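Local coordinates for RNA-binding protein, putative (Trypanosoma brucei, PDB 6E4O) that probably binds messenger RNA through this RNA recognition motif, one domain of a longer protein involved in kRNA editing, at residues Ser61-Gly65 / Ala66-Leu70; Asp13-Thr16 / Trp17-Lys21. All coordinates share one frame; numbering follows the deposited sequence.

Contact 1: residues Ser61-Gly65 / Ala66-Leu70; sequences SELEG and ATLFL
Glu62 and Thr67 face each other across a tight antiparallel hairpin, as a non-hydrogen-bonded pair whose side chains rise from the same face. The side chain of Glu62 can be followed outward. Its CB stays near the carbonyl O of Ala66, and CG, anti to the backbone N (chi1 -157°), reaches back over the partner strand to lie 3.5 Å from Ala66 N. The extended chain then carries the carboxylate outward to a water, which donates to Glu62 OE1 at 2.6 Å. The same water sits 2.8 Å from Thr67 OG1, so one molecule bridges two polar side chains that do not touch directly; both residue types suit an exposed surface.

The backbone is zipped by three bonds. Leu63 N donates to Ala66 O at 2.8 Å, almost straight, and Leu68 N donates to Ser61 O at 3.0 Å. Ala66 N returns a bond to Leu63 O, closing the type I' turn from Leu63 to Ala66. Glu64 and Gly65 form its corner with positive phi, readily adopted by glycine. On the other side, Leu63 CB meets Leu68 CD1 at 4.1 Å, an apolar touch suited to leucines packed against helix 17-24.

This β hairpin edges the RNA recognition motif sheet: strand 62-63 is outermost, and strand 66-70 lies beside strand 5-9, where Phe69 bonds to Ser9 through the backbone. Leu63 and Leu68 both pack on His23, while Ser61 OG bonds to Leu58 O and His23 NE2, tying the hairpin to the residue just after helix 48-57 and to helix 17-24.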
ATOM      1  N   SER A  61       3.158   8.336  -4.233  1.00 12.29           N
ATOM      2  CA  SER A  61       3.817   8.882  -3.057  1.00 13.50           C
ATOM      3  C   SER A  61       5.145   8.171  -2.809  1.00 11.30           C
ATOM      4  O   SER A  61       5.315   7.008  -3.135  1.00 11.10           O
ATOM      5  CB  SER A  61       2.918   8.798  -1.819  1.00 17.19           C
ATOM      6  OG  SER A  61       2.531   7.461  -1.553  1.00 14.75           O
ATOM      7  N   GLU A  62       6.102   8.889  -2.244  1.00  9.50           N
ATOM      8  CA  GLU A  62       7.410   8.307  -1.988  1.00 11.47           C
ATOM      9  C   GLU A  62       7.471   7.640  -0.620  1.00 13.74           C
ATOM     10  O   GLU A  62       7.023   8.202   0.384  1.00 14.93           O
ATOM     11  CB  GLU A  62       8.499   9.377  -2.096  1.00 12.83           C
ATOM     12  CG  GLU A  62       9.869   8.798  -2.387  1.00 20.31           C
ATOM     13  CD  GLU A  62      10.925   9.867  -2.555  1.00 17.42           C
ATOM     14  OE1 GLU A  62      11.183  10.270  -3.708  1.00 20.83           O
ATOM     15  OE2 GLU A  62      11.499  10.284  -1.533  1.00 23.28           O
ATOM     16  N   LEU A  63       8.015   6.428  -0.592  1.00 11.46           N
ATOM     17  CA  LEU A  63       8.255   5.716   0.657  1.00 13.48           C
ATOM     18  C   LEU A  63       9.685   5.198   0.664  1.00 15.25           C
ATOM     19  O   LEU A  63      10.098   4.451  -0.231  1.00 13.40           O
ATOM     20  CB  LEU A  63       7.266   4.556   0.827  1.00 14.75           C
ATOM     21  CG  LEU A  63       7.473   3.654   2.058  1.00 14.05           C
ATOM     22  CD1 LEU A  63       7.467   4.443   3.351  1.00 12.11           C
ATOM     23  CD2 LEU A  63       6.415   2.556   2.096  1.00 13.03           C
ATOM     24  N   GLU A  64      10.452   5.613   1.666  1.00 12.27           N
ATOM     25  CA  GLU A  64      11.854   5.222   1.744  1.00 13.49           C
ATOM     26  C   GLU A  64      12.561   5.447   0.413  1.00 16.82           C
ATOM     27  O   GLU A  64      13.326   4.591  -0.059  1.00 15.53           O
ATOM     28  CB  GLU A  64      11.985   3.766   2.191  1.00 16.22           C
ATOM     29  CG  GLU A  64      11.356   3.508   3.552  1.00 17.20           C
ATOM     30  CD  GLU A  64      11.882   2.246   4.225  1.00 26.05           C
ATOM     31  OE1 GLU A  64      11.810   1.156   3.616  1.00 24.10           O
ATOM     32  OE2 GLU A  64      12.364   2.345   5.371  1.00 29.23           O
ATOM     33  N   GLY A  65      12.276   6.601  -0.191  1.00 18.58           N
ATOM     34  CA  GLY A  65      12.985   7.065  -1.369  1.00 17.68           C
ATOM     35  C   GLY A  65      12.491   6.497  -2.682  1.00 16.25           C
ATOM     36  O   GLY A  65      13.065   6.795  -3.727  1.00 15.81           O
ATOM     37  N   ALA A  66      11.433   5.684  -2.633  1.00 13.80           N
ATOM     38  CA  ALA A  66      10.883   5.059  -3.832  1.00 13.17           C
ATOM     39  C   ALA A  66       9.433   5.471  -4.061  1.00 13.26           C
ATOM     40  O   ALA A  66       8.637   5.491  -3.123  1.00 14.23           O
ATOM     41  CB  ALA A  66      10.973   3.534  -3.717  1.00 13.38           C
ATOM     42  N   THR A  67       9.091   5.774  -5.312  1.00 14.38           N
ATOM     43  CA  THR A  67       7.732   6.172  -5.671  1.00 16.19           C
ATOM     44  C   THR A  67       6.859   4.947  -5.868  1.00 13.60           C
ATOM     45  O   THR A  67       7.203   4.052  -6.643  1.00 14.84           O
ATOM     46  CB  THR A  67       7.715   6.967  -6.976  1.00 20.23           C
ATOM     47  OG1 THR A  67       8.498   8.150  -6.808  1.00 22.19           O
ATOM     48  CG2 THR A  67       6.292   7.347  -7.354  1.00 14.14           C
ATOM     49  N   LEU A  68       5.721   4.916  -5.183  1.00 10.89           N
ATOM     50  CA  LEU A  68       4.836   3.751  -5.243  1.00  9.62           C
ATOM     51  C   LEU A  68       3.755   3.925  -6.292  1.00 13.82           C
ATOM     52  O   LEU A  68       3.251   5.027  -6.498  1.00 13.27           O
ATOM     53  CB  LEU A  68       4.174   3.511  -3.888  1.00 11.79           C
ATOM     54  CG  LEU A  68       5.074   3.410  -2.658  1.00 14.93           C
ATOM     55  CD1 LEU A  68       4.221   3.140  -1.445  1.00 15.40           C
ATOM     56  CD2 LEU A  68       6.128   2.336  -2.833  1.00 15.24           C
ATOM     57  N   PHE A  69       3.389   2.815  -6.930  1.00 11.98           N
ATOM     58  CA  PHE A  69       2.273   2.780  -7.860  1.00  9.36           C
ATOM     59  C   PHE A  69       1.196   1.907  -7.223  1.00  8.61           C
ATOM     60  O   PHE A  69       1.487   0.791  -6.789  1.00 11.58           O
ATOM     61  CB  PHE A  69       2.720   2.199  -9.204  1.00  7.59           C
ATOM     62  CG  PHE A  69       1.607   2.044 -10.202  1.00 15.79           C
ATOM     63  CD1 PHE A  69       1.406   2.995 -11.188  1.00 14.25           C
ATOM     64  CD2 PHE A  69       0.763   0.944 -10.155  1.00 14.12           C
ATOM     65  CE1 PHE A  69       0.382   2.859 -12.116  1.00 14.11           C
ATOM     66  CE2 PHE A  69      -0.264   0.803 -11.083  1.00 16.20           C
ATOM     67  CZ  PHE A  69      -0.454   1.756 -12.059  1.00 18.03           C
ATOM     68  N   LEU A  70      -0.034   2.420  -7.159  1.00 10.38           N
ATOM     69  CA  LEU A  70      -1.150   1.707  -6.528  1.00  9.69           C
ATOM     70  C   LEU A  70      -2.233   1.403  -7.540  1.00 13.24           C
ATOM     71  O   LEU A  70      -2.563   2.249  -8.368  1.00 12.46           O
ATOM     72  CB  LEU A  70      -1.774   2.573  -5.440  1.00  8.11           C
ATOM     73  CG  LEU A  70      -0.807   3.135  -4.397  1.00 13.35           C
ATOM     74  CD1 LEU A  70      -1.596   3.926  -3.374  1.00 13.80           C
ATOM     75  CD2 LEU A  70      -0.054   1.998  -3.749  1.00 14.61           C
TER
HETATM   76  O   HOH W   1      10.905   9.323  -6.092  1.00 36.00           O

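Contact 2: residues Asp13-Thr16 / Trp17-Lys21; sequences DETT and WHTLK
This is a local contact at the start of a helix: Thr15 and Thr16, ending the loop after strand 5-9, meet the first turn of helix 17-24. In the backbone, Leu20 N donates to Thr16 O at 3.2 Å. Thr16 occupies the N-cap position, yet its hydroxyl makes no capping bond to the helix.

Water does part of that work. Thr16 OG1 lies between its own backbone N and carbonyl carbon (chi1 65°), and the Thr16 and His18 side chains lie side by side, pointing the same way. One water, in the plane of the imidazole at its edge, links Thr16 OG1 and His18 ND1 at 2.8 Å each and also accepts from His18 N, an amide of the first turn. A second water accepts from Thr16 N, donates to Glu14 O in a long bond and lies 2.7 Å from Thr19 OG1. Threonine suits both places, since each hydroxyl can hold a water close to the backbone.

Apolar contact is made further in: Thr15 CG2 meets Thr19 CG2 at 4.2 Å, the two side chains crossing at about a right angle. Thr19 OG1 lies 3.6 Å above one face of the His18 ring, offset toward its rim. His18 CB in turn sits over the centre of one face of the Trp17 indole. Leucine suits position 20 because its apolar branches turn to Ala41 and Val43 of strand 40-45 and to Cys33.

A first strand leading through a loop into a helix that packs on the sheet is the opening β-α unit of the RNA recognition motif; here waters bridge side chains and amides at the start of its helix.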
ATOM      1  N   ASP A  13      14.034  -1.734  -2.294  1.00 15.29           N
ATOM      2  CA  ASP A  13      14.572  -3.031  -1.900  1.00 21.93           C
ATOM      3  C   ASP A  13      14.516  -3.249  -0.396  1.00 20.35           C
ATOM      4  O   ASP A  13      14.434  -4.383   0.072  1.00 26.74           O
ATOM      5  CB  ASP A  13      16.033  -3.168  -2.348  1.00 24.38           C
ATOM      6  CG  ASP A  13      16.176  -3.284  -3.848  1.00 28.38           C
ATOM      7  OD1 ASP A  13      15.169  -3.554  -4.521  1.00 25.31           O
ATOM      8  OD2 ASP A  13      17.302  -3.113  -4.356  1.00 33.33           O
ATOM      9  N   GLU A  14      14.592  -2.158   0.357  1.00 20.32           N
ATOM     10  CA  GLU A  14      14.715  -2.237   1.803  1.00 25.30           C
ATOM     11  C   GLU A  14      13.371  -2.187   2.514  1.00 25.75           C
ATOM     12  O   GLU A  14      13.305  -2.349   3.729  1.00 23.02           O
ATOM     13  CB  GLU A  14      15.591  -1.093   2.321  1.00 34.68           C
ATOM     14  CG  GLU A  14      17.056  -1.169   1.894  1.00 42.58           C
ATOM     15  CD  GLU A  14      17.270  -0.725   0.458  1.00 47.82           C
ATOM     16  OE1 GLU A  14      18.290  -1.130  -0.142  1.00 47.99           O
ATOM     17  OE2 GLU A  14      16.425   0.037  -0.068  1.00 46.87           O
ATOM     18  N   THR A  15      12.295  -1.948   1.772  1.00 19.90           N
ATOM     19  CA  THR A  15      11.016  -1.714   2.432  1.00 16.54           C
ATOM     20  C   THR A  15      10.329  -3.013   2.811  1.00 16.23           C
ATOM     21  O   THR A  15      10.156  -3.896   1.977  1.00 13.79           O
ATOM     22  CB  THR A  15      10.086  -0.830   1.586  1.00 12.92           C
ATOM     23  OG1 THR A  15      10.704   0.453   1.422  1.00 18.22           O
ATOM     24  CG2 THR A  15       8.737  -0.659   2.282  1.00 13.75           C
ATOM     25  N   THR A  16       9.958  -3.130   4.083  1.00 15.53           N
ATOM     26  CA  THR A  16       9.278  -4.327   4.569  1.00 17.27           C
ATOM     27  C   THR A  16       7.817  -4.019   4.903  1.00 15.43           C
ATOM     28  O   THR A  16       7.389  -2.862   4.840  1.00 14.16           O
ATOM     29  CB  THR A  16       9.997  -4.930   5.796  1.00 20.75           C
ATOM     30  OG1 THR A  16       9.929  -4.008   6.883  1.00 18.85           O
ATOM     31  CG2 THR A  16      11.462  -5.219   5.481  1.00 23.03           C
ATOM     32  N   TRP A  17       7.057  -5.049   5.264  1.00 14.31           N
ATOM     33  CA  TRP A  17       5.604  -4.934   5.378  1.00 11.93           C
ATOM     34  C   TRP A  17       5.147  -3.874   6.380  1.00 12.30           C
ATOM     35  O   TRP A  17       4.226  -3.110   6.094  1.00 13.52           O
ATOM     36  CB  TRP A  17       4.958  -6.297   5.696  1.00 11.28           C
ATOM     37  CG  TRP A  17       5.099  -6.722   7.111  1.00 15.22           C
ATOM     38  CD1 TRP A  17       6.099  -7.479   7.645  1.00 22.47           C
ATOM     39  CD2 TRP A  17       4.221  -6.389   8.195  1.00 19.55           C
ATOM     40  NE1 TRP A  17       5.897  -7.642   8.997  1.00 25.62           N
ATOM     41  CE2 TRP A  17       4.749  -6.986   9.357  1.00 23.69           C
ATOM     42  CE3 TRP A  17       3.040  -5.651   8.294  1.00 21.69           C
ATOM     43  CZ2 TRP A  17       4.135  -6.865  10.602  1.00 23.19           C
ATOM     44  CZ3 TRP A  17       2.434  -5.531   9.531  1.00 23.43           C
ATOM     45  CH2 TRP A  17       2.983  -6.134  10.667  1.00 22.62           C
ATOM     46  N   HIS A  18       5.791  -3.805   7.541  1.00 14.67           N
ATOM     47  CA  HIS A  18       5.277  -2.917   8.583  1.00 15.15           C
ATOM     48  C   HIS A  18       5.513  -1.454   8.221  1.00 13.78           C
ATOM     49  O   HIS A  18       4.718  -0.581   8.562  1.00 14.98           O
ATOM     50  CB  HIS A  18       5.817  -3.284   9.973  1.00 19.86           C
ATOM     51  CG  HIS A  18       7.019  -2.498  10.386  1.00 26.05           C
ATOM     52  ND1 HIS A  18       8.302  -2.858  10.031  1.00 26.28           N
ATOM     53  CD2 HIS A  18       7.136  -1.373  11.133  1.00 31.69           C
ATOM     54  CE1 HIS A  18       9.156  -1.987  10.539  1.00 27.97           C
ATOM     55  NE2 HIS A  18       8.474  -1.075  11.212  1.00 26.16           N
ATOM     56  N   THR A  19       6.597  -1.200   7.500  1.00 12.07           N
ATOM     57  CA  THR A  19       6.872   0.136   6.980  1.00 13.25           C
ATOM     58  C   THR A  19       5.832   0.559   5.940  1.00 16.74           C
ATOM     59  O   THR A  19       5.364   1.699   5.939  1.00 12.40           O
ATOM     60  CB  THR A  19       8.278   0.195   6.374  1.00 15.72           C
ATOM     61  OG1 THR A  19       9.229  -0.087   7.406  1.00 16.81           O
ATOM     62  CG2 THR A  19       8.557   1.567   5.781  1.00 18.74           C
ATOM     63  N   LEU A  20       5.471  -0.365   5.058  1.00 13.19           N
ATOM     64  CA  LEU A  20       4.418  -0.109   4.081  1.00  9.58           C
ATOM     65  C   LEU A  20       3.093   0.115   4.784  1.00 10.55           C
ATOM     66  O   LEU A  20       2.329   1.018   4.432  1.00  8.97           O
ATOM     67  CB  LEU A  20       4.296  -1.281   3.111  1.00 12.17           C
ATOM     68  CG  LEU A  20       3.180  -1.117   2.076  1.00 10.61           C
ATOM     69  CD1 LEU A  20       3.376   0.167   1.276  1.00 16.39           C
ATOM     70  CD2 LEU A  20       3.143  -2.328   1.150  1.00 11.25           C
ATOM     71  N   LYS A  21       2.816  -0.712   5.782  1.00 10.34           N
ATOM     72  CA  LYS A  21       1.579  -0.579   6.533  1.00 13.43           C
ATOM     73  C   LYS A  21       1.479   0.813   7.155  1.00 13.81           C
ATOM     74  O   LYS A  21       0.440   1.466   7.058  1.00 12.24           O
ATOM     75  CB  LYS A  21       1.470  -1.650   7.618  1.00 14.45           C
ATOM     76  CG  LYS A  21       0.220  -1.510   8.477  1.00 14.64           C
ATOM     77  CD  LYS A  21       0.153  -2.602   9.530  1.00 27.77           C
ATOM     78  CE  LYS A  21      -1.049  -2.434  10.449  1.00 38.62           C
ATOM     79  NZ  LYS A  21      -1.171  -3.581  11.394  1.00 44.11           N
TER
HETATM   80  O   HOH W   2      11.266  -1.113   5.947  1.00 21.38           O
HETATM   81  O   HOH W   3       8.211  -5.274   8.711  1.00 25.38           O

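Contact 2 comes first along the chain, where the loop after strand 5-9 enters helix 17-24; contact 1 follows near the C-terminus, in the hairpin of strands 62-63 and 66-70. Their centres are nonetheless only 11 Å apart, and they touch. Glu64 OE1 probably accepts a hydrogen bond from Thr15 OG1 at 2.6 Å, Glu64 CD packs on Thr19 CG2, and Leu63 CD2 lies 3.9 Å from Leu20 CA. Strand 66-70 also lies next to strand 5-9 in the sheet. The first β-α unit and the closing hairpin of a single RNA recognition motif are thus joined at one side of the domain by polar and apolar contacts.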